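Local structure of protein transport protein SEC16 (Saccharomyces cerevisiae, 3MZK) at residues K64-P69 / W335-E340. The protein helps to initiate assembly of the COPII coat that forms transport vesicles at the endoplasmic reticulum and to select their cargo, and also takes part in autophagy. Residues are numbered along the deposited sequence; the frame is centred on the assembly and turned at random.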
ATOM      1  N   LYS B  64     -33.878 -29.259 -19.450  1.00 68.38           N
ATOM      2  CA  LYS B  64     -35.307 -29.215 -19.138  1.00 63.98           C
ATOM      3  C   LYS B  64     -35.577 -28.862 -17.682  1.00 71.69           C
ATOM      4  O   LYS B  64     -36.566 -28.203 -17.369  1.00 83.23           O
ATOM      5  CB  LYS B  64     -35.987 -30.545 -19.482  1.00 51.72           C
ATOM      6  N   SER B  65     -34.691 -29.298 -16.795  1.00 71.56           N
ATOM      7  CA  SER B  65     -34.901 -29.134 -15.360  1.00 78.10           C
ATOM      8  C   SER B  65     -34.333 -27.820 -14.822  1.00 95.48           C
ATOM      9  O   SER B  65     -34.777 -27.326 -13.786  1.00107.00           O
ATOM     10  CB  SER B  65     -34.294 -30.316 -14.601  1.00 78.71           C
ATOM     11  OG  SER B  65     -32.909 -30.445 -14.876  1.00 73.24           O
ATOM     12  N   PHE B  66     -33.349 -27.266 -15.527  1.00 87.68           N
ATOM     13  CA  PHE B  66     -32.701 -26.020 -15.118  1.00 77.86           C
ATOM     14  C   PHE B  66     -33.738 -24.946 -14.809  1.00 76.71           C
ATOM     15  O   PHE B  66     -34.640 -24.699 -15.612  1.00 82.13           O
ATOM     16  CB  PHE B  66     -31.743 -25.544 -16.214  1.00 77.59           C
ATOM     17  CG  PHE B  66     -30.865 -24.394 -15.806  1.00 70.25           C
ATOM     18  CD1 PHE B  66     -29.925 -24.545 -14.802  1.00 72.04           C
ATOM     19  CD2 PHE B  66     -30.961 -23.168 -16.446  1.00 67.74           C
ATOM     20  CE1 PHE B  66     -29.105 -23.487 -14.429  1.00 60.36           C
ATOM     21  CE2 PHE B  66     -30.143 -22.111 -16.079  1.00 66.61           C
ATOM     22  CZ  PHE B  66     -29.216 -22.271 -15.067  1.00 53.23           C
ATOM     23  N   PRO B  67     -33.615 -24.310 -13.632  1.00 74.48           N
ATOM     24  CA  PRO B  67     -34.559 -23.316 -13.106  1.00 73.97           C
ATOM     25  C   PRO B  67     -34.630 -22.043 -13.941  1.00 85.38           C
ATOM     26  O   PRO B  67     -34.029 -21.042 -13.560  1.00 69.04           O
ATOM     27  CB  PRO B  67     -33.991 -22.991 -11.719  1.00 71.75           C
ATOM     28  CG  PRO B  67     -33.146 -24.159 -11.361  1.00 71.53           C
ATOM     29  CD  PRO B  67     -32.558 -24.627 -12.657  1.00 79.25           C
ATOM     30  N   GLY B  68     -35.365 -22.089 -15.052  1.00108.08           N
ATOM     31  CA  GLY B  68     -35.577 -20.933 -15.908  1.00 99.16           C
ATOM     32  C   GLY B  68     -34.349 -20.061 -16.081  1.00 88.42           C
ATOM     33  O   GLY B  68     -33.227 -20.510 -15.843  1.00 92.17           O
ATOM     34  N   PRO B  69     -34.551 -18.808 -16.515  1.00 77.65           N
ATOM     35  CA  PRO B  69     -33.453 -17.841 -16.618  1.00 69.33           C
ATOM     36  C   PRO B  69     -33.037 -17.335 -15.244  1.00 74.04           C
ATOM     37  O   PRO B  69     -33.847 -16.703 -14.567  1.00 93.58           O
ATOM     38  CB  PRO B  69     -34.072 -16.688 -17.419  1.00 57.97           C
ATOM     39  CG  PRO B  69     -35.330 -17.236 -18.016  1.00 61.00           C
ATOM     40  CD  PRO B  69     -35.807 -18.279 -17.067  1.00 67.63           C
ATOM     41  N   TRP B 335     -23.119 -23.595 -16.949  1.00 38.37           N
ATOM     42  CA  TRP B 335     -22.006 -23.076 -16.170  1.00 42.94           C
ATOM     43  C   TRP B 335     -21.881 -21.571 -16.355  1.00 52.85           C
ATOM     44  O   TRP B 335     -21.823 -20.825 -15.376  1.00 56.67           O
ATOM     45  CB  TRP B 335     -20.699 -23.754 -16.564  1.00 36.34           C
ATOM     46  CG  TRP B 335     -20.619 -25.165 -16.118  1.00 43.77           C
ATOM     47  CD1 TRP B 335     -21.361 -25.757 -15.141  1.00 41.24           C
ATOM     48  CD2 TRP B 335     -19.752 -26.178 -16.635  1.00 51.26           C
ATOM     49  NE1 TRP B 335     -21.005 -27.078 -15.011  1.00 43.45           N
ATOM     50  CE2 TRP B 335     -20.019 -27.361 -15.919  1.00 46.11           C
ATOM     51  CE3 TRP B 335     -18.774 -26.199 -17.637  1.00 49.56           C
ATOM     52  CZ2 TRP B 335     -19.343 -28.553 -16.169  1.00 44.61           C
ATOM     53  CZ3 TRP B 335     -18.102 -27.384 -17.884  1.00 42.09           C
ATOM     54  CH2 TRP B 335     -18.389 -28.544 -17.153  1.00 47.89           C
ATOM     55  N   ASP B 336     -21.850 -21.121 -17.606  1.00 40.15           N
ATOM     56  CA  ASP B 336     -21.713 -19.699 -17.882  1.00 42.01           C
ATOM     57  C   ASP B 336     -22.796 -18.862 -17.217  1.00 57.14           C
ATOM     58  O   ASP B 336     -22.507 -17.801 -16.662  1.00 65.99           O
ATOM     59  CB  ASP B 336     -21.666 -19.427 -19.383  1.00 45.03           C
ATOM     60  CG  ASP B 336     -20.321 -19.770 -19.989  1.00 59.36           C
ATOM     61  OD1 ASP B 336     -19.342 -19.861 -19.220  1.00 48.50           O
ATOM     62  OD2 ASP B 336     -20.241 -19.944 -21.226  1.00 57.50           O
ATOM     63  N   GLU B 337     -24.038 -19.332 -17.251  1.00 51.86           N
ATOM     64  CA  GLU B 337     -25.122 -18.566 -16.637  1.00 58.43           C
ATOM     65  C   GLU B 337     -25.057 -18.586 -15.111  1.00 52.11           C
ATOM     66  O   GLU B 337     -25.350 -17.587 -14.455  1.00 53.26           O
ATOM     67  CB  GLU B 337     -26.494 -19.032 -17.123  1.00 54.10           C
ATOM     68  CG  GLU B 337     -27.622 -18.190 -16.560  1.00 63.98           C
ATOM     69  CD  GLU B 337     -28.931 -18.397 -17.286  1.00 70.25           C
ATOM     70  OE1 GLU B 337     -28.943 -19.115 -18.308  1.00 61.93           O
ATOM     71  OE2 GLU B 337     -29.949 -17.832 -16.831  1.00 73.82           O
ATOM     72  N   ILE B 338     -24.669 -19.727 -14.552  1.00 49.09           N
ATOM     73  CA  ILE B 338     -24.470 -19.843 -13.111  1.00 54.35           C
ATOM     74  C   ILE B 338     -23.331 -18.940 -12.636  1.00 58.92           C
ATOM     75  O   ILE B 338     -23.463 -18.221 -11.637  1.00 57.74           O
ATOM     76  CB  ILE B 338     -24.180 -21.299 -12.708  1.00 52.87           C
ATOM     77  CG1 ILE B 338     -25.431 -22.155 -12.927  1.00 48.56           C
ATOM     78  CG2 ILE B 338     -23.705 -21.370 -11.258  1.00 43.74           C
ATOM     79  CD1 ILE B 338     -25.233 -23.634 -12.678  1.00 41.37           C
ATOM     80  N   TYR B 339     -22.218 -18.976 -13.361  1.00 52.49           N
ATOM     81  CA  TYR B 339     -21.076 -18.122 -13.064  1.00 47.73           C
ATOM     82  C   TYR B 339     -21.499 -16.658 -13.104  1.00 53.52           C
ATOM     83  O   TYR B 339     -21.029 -15.848 -12.308  1.00 61.43           O
ATOM     84  CB  TYR B 339     -19.952 -18.388 -14.066  1.00 50.37           C
ATOM     85  CG  TYR B 339     -18.625 -17.755 -13.724  1.00 51.44           C
ATOM     86  CD1 TYR B 339     -18.018 -17.987 -12.492  1.00 56.18           C
ATOM     87  CD2 TYR B 339     -17.959 -16.950 -14.645  1.00 42.55           C
ATOM     88  CE1 TYR B 339     -16.790 -17.415 -12.175  1.00 35.69           C
ATOM     89  CE2 TYR B 339     -16.731 -16.376 -14.340  1.00 46.62           C
ATOM     90  CZ  TYR B 339     -16.153 -16.614 -13.103  1.00 48.22           C
ATOM     91  OH  TYR B 339     -14.938 -16.048 -12.791  1.00 53.43           O
ATOM     92  N   GLU B 340     -22.399 -16.322 -14.021  1.00 53.49           N
ATOM     93  CA  GLU B 340     -22.897 -14.953 -14.114  1.00 60.36           C
ATOM     94  C   GLU B 340     -23.739 -14.603 -12.895  1.00 72.51           C
ATOM     95  O   GLU B 340     -23.589 -13.527 -12.310  1.00 78.60           O
ATOM     96  CB  GLU B 340     -23.725 -14.764 -15.382  1.00 58.44           C
ATOM     97  CG  GLU B 340     -24.234 -13.350 -15.580  1.00 49.26           C
ATOM     98  CD  GLU B 340     -25.175 -13.237 -16.762  1.00 70.90           C
ATOM     99  OE1 GLU B 340     -26.091 -14.080 -16.869  1.00 73.15           O
ATOM    100  OE2 GLU B 340     -24.999 -12.314 -17.586  1.00 75.79           O
TER
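Phe66 and Ile338 make the apolar half of this buried contact between the turn after helix 61-65 and helix 330-344. CG1 of Ile338 meets the ring at its edge, near the ring plane, 4.2 Å from CE1. Phe66 has just left helical geometry; with CG anti to the backbone N (chi1 -171°), its ring reaches across to helix 330-344, while Tyr378 of helix 372-387 packs against it as well.

The polar half belongs to Glu337, whose extended side chain carries its carboxylate into the corner made by the Phe66 ring and the backbone of Pro69. OE1 lies 3.9 Å from Phe66 CE2, and the carboxylate plane stands 74° from that of the ring. OE2 reaches the backbone of Pro69, 3.5 Å from its C atom, and accepts a hydrogen bond from Leu70 N, the next residue along the chain. OE1 is hydrogen-bonded to the hydroxyl of Tyr378, so both carboxylate oxygens are engaged.

Upstream, an inverse gamma turn centred on Pro67, with a weak bond from Gly68 N to Phe66 O, bends the chain so that Phe66 and Pro69 both come against Glu337.

Replacing Glu337 by an alanine is likely to leave Leu70 N and the Tyr378 hydroxyl without this partner and to open a gap beside the Phe66 ring. No hydrogen bond joins the two segments themselves; instead, one buried carboxylate links the Sec16 mid-region to two helices of the alpha-helical Sec23-binding domain, and if the carboxylate is ionised, these two neutral partners probably help offset the cost of burying its charge.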